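Local coordinates for CT296 (Chlamydia trachomatis, PDB 3QH6), which is of unknown function but resembles Fe(II) 2-oxoglutarate-dependent enzymes in its structure, at residues His8-His11 against Lys12-Phe15. Residues are numbered along the deposited sequence; the frame is centred on the assembly and turned at random.
Sequences HLEH and KRYF
The first turns of helix 9-18 join residues 8-11 to 12-15 through i to i+4 backbone hydrogen bonds, opening with Lys12 N to His8 O at the N-cap and closing with Phe15 N to His11 O at 3.0 Å. His8 and His11 form a capping box at this end. The ring of His8 turns back so that ND1 accepts a nearly straight bond from Glu10 N (3.0 Å), while His8 N donates to His11 ND1 at 3.0 Å, reaching that ring 36° out of its plane.

On the exposed flank, Arg13 meets both Leu9 and Glu10, the first over a face of its guanidinium and the second at the edge. Its CG is anti to the carbonyl carbon (chi1 -69°), and the chain runs extended from there to NE, carrying the guanidinium back toward the N-terminus. Leu9 CD2 sits over the centre of the face, 3.6 Å from Arg13 CZ. At the edge, Arg13 NH1 donates to Glu10 OE2 at 2.9 Å in a salt bridge; OE2 lies in the guanidinium plane, but NH1 stands above the plane of the carboxylate, and the two planes are 67° apart. The bend of Glu10 at chi2 swings its carboxylate across the arginine chain, with OE1 3.6 Å from Arg13 CD.

Elsewhere round the helix, Lys12 pairs with Glu83, and Phe15 packs on Ile21 of strand 20-23 and Leu84 of helix 77-85. Two imidazole nitrogens thus engage the amides of His8 and Glu10 at the helix start, which probably favours unprotonated ND1 in both rings, while one methyl contact and one ion pair probably restrict the rotation of the Arg13 guanidinium.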
loop_
_atom_site.group_PDB
_atom_site.type_symbol
_atom_site.label_atom_id
_atom_site.label_comp_id
_atom_site.label_asym_id
_atom_site.label_seq_id
_atom_site.Cartn_x
_atom_site.Cartn_y
_atom_site.Cartn_z
ATOM N N HIS A 8 -0.556 17.173 -2.328
ATOM C CA HIS A 8 -1.112 18.466 -2.717
ATOM C C HIS A 8 -2.590 18.499 -2.261
ATOM O O HIS A 8 -3.266 17.464 -2.189
ATOM C CB HIS A 8 -1.007 18.631 -4.231
ATOM C CG HIS A 8 -1.343 19.999 -4.716
ATOM N ND1 HIS A 8 -2.615 20.357 -5.117
ATOM C CD2 HIS A 8 -0.566 21.093 -4.915
ATOM C CE1 HIS A 8 -2.615 21.621 -5.510
ATOM N NE2 HIS A 8 -1.378 22.086 -5.409
ATOM N N LEU A 9 -3.095 19.692 -1.967
ATOM C CA LEU A 9 -4.516 19.871 -1.644
ATOM C C LEU A 9 -5.454 19.144 -2.624
ATOM O O LEU A 9 -6.520 18.624 -2.242
ATOM C CB LEU A 9 -4.829 21.362 -1.616
ATOM C CG LEU A 9 -6.286 21.713 -1.331
ATOM C CD1 LEU A 9 -6.696 21.067 -0.014
ATOM C CD2 LEU A 9 -6.469 23.225 -1.312
ATOM N N GLU A 10 -5.064 19.031 -3.885
ATOM C CA GLU A 10 -5.972 18.388 -4.841
ATOM C C GLU A 10 -5.966 16.878 -4.721
ATOM O O GLU A 10 -6.944 16.210 -5.112
ATOM C CB GLU A 10 -5.617 18.779 -6.280
ATOM C CG GLU A 10 -5.927 20.231 -6.651
ATOM C CD GLU A 10 -7.417 20.602 -6.531
ATOM O OE1 GLU A 10 -8.292 19.726 -6.725
ATOM O OE2 GLU A 10 -7.707 21.780 -6.246
ATOM N N HIS A 11 -4.858 16.323 -4.208
ATOM C CA HIS A 11 -4.824 14.909 -3.865
ATOM C C HIS A 11 -5.786 14.661 -2.687
ATOM O O HIS A 11 -6.568 13.701 -2.686
ATOM C CB HIS A 11 -3.404 14.462 -3.499
ATOM C CG HIS A 11 -2.412 14.637 -4.606
ATOM N ND1 HIS A 11 -1.102 15.011 -4.381
ATOM C CD2 HIS A 11 -2.540 14.485 -5.945
ATOM C CE1 HIS A 11 -0.464 15.097 -5.539
ATOM N NE2 HIS A 11 -1.310 14.769 -6.505
ATOM N N LYS A 12 -5.750 15.538 -1.691
ATOM C CA LYS A 12 -6.686 15.409 -0.562
ATOM C C LYS A 12 -8.122 15.481 -1.049
ATOM O O LYS A 12 -9.008 14.701 -0.616
ATOM C CB LYS A 12 -6.435 16.487 0.512
ATOM C CG LYS A 12 -5.103 16.360 1.294
ATOM C CD LYS A 12 -4.808 17.670 2.036
ATOM C CE LYS A 12 -3.437 17.677 2.693
ATOM N NZ LYS A 12 -3.568 17.647 4.178
ATOM N N ARG A 13 -8.390 16.400 -1.973
ATOM C CA ARG A 13 -9.751 16.599 -2.456
ATOM C C ARG A 13 -10.219 15.407 -3.230
ATOM O O ARG A 13 -11.370 15.035 -3.120
ATOM C CB ARG A 13 -9.832 17.857 -3.338
ATOM C CG ARG A 13 -9.646 19.117 -2.527
ATOM C CD ARG A 13 -9.607 20.387 -3.395
ATOM N NE ARG A 13 -9.851 21.551 -2.550
ATOM C CZ ARG A 13 -9.637 22.811 -2.906
ATOM N NH1 ARG A 13 -9.135 23.096 -4.103
ATOM N NH2 ARG A 13 -9.915 23.787 -2.052
ATOM N N TYR A 14 -9.328 14.785 -4.002
ATOM C CA TYR A 14 -9.721 13.594 -4.759
ATOM C C TYR A 14 -10.093 12.470 -3.770
ATOM O O TYR A 14 -11.116 11.804 -3.931
ATOM C CB TYR A 14 -8.587 13.139 -5.692
ATOM C CG TYR A 14 -9.036 12.102 -6.708
ATOM C CD1 TYR A 14 -9.535 12.493 -7.942
ATOM C CD2 TYR A 14 -9.008 10.736 -6.412
ATOM C CE1 TYR A 14 -9.956 11.573 -8.867
ATOM C CE2 TYR A 14 -9.444 9.793 -7.348
ATOM C CZ TYR A 14 -9.911 10.227 -8.572
ATOM O OH TYR A 14 -10.354 9.326 -9.517
ATOM N N PHE A 15 -9.267 12.285 -2.738
ATOM C CA PHE A 15 -9.512 11.220 -1.755
ATOM C C PHE A 15 -10.822 11.490 -0.984
ATOM O O PHE A 15 -11.630 10.567 -0.692
ATOM C CB PHE A 15 -8.314 11.124 -0.816
ATOM C CG PHE A 15 -8.473 10.066 0.236
ATOM C CD1 PHE A 15 -8.941 10.394 1.477
ATOM C CD2 PHE A 15 -8.190 8.744 -0.051
ATOM C CE1 PHE A 15 -9.106 9.398 2.452
ATOM C CE2 PHE A 15 -8.358 7.744 0.915
ATOM C CZ PHE A 15 -8.823 8.075 2.150
#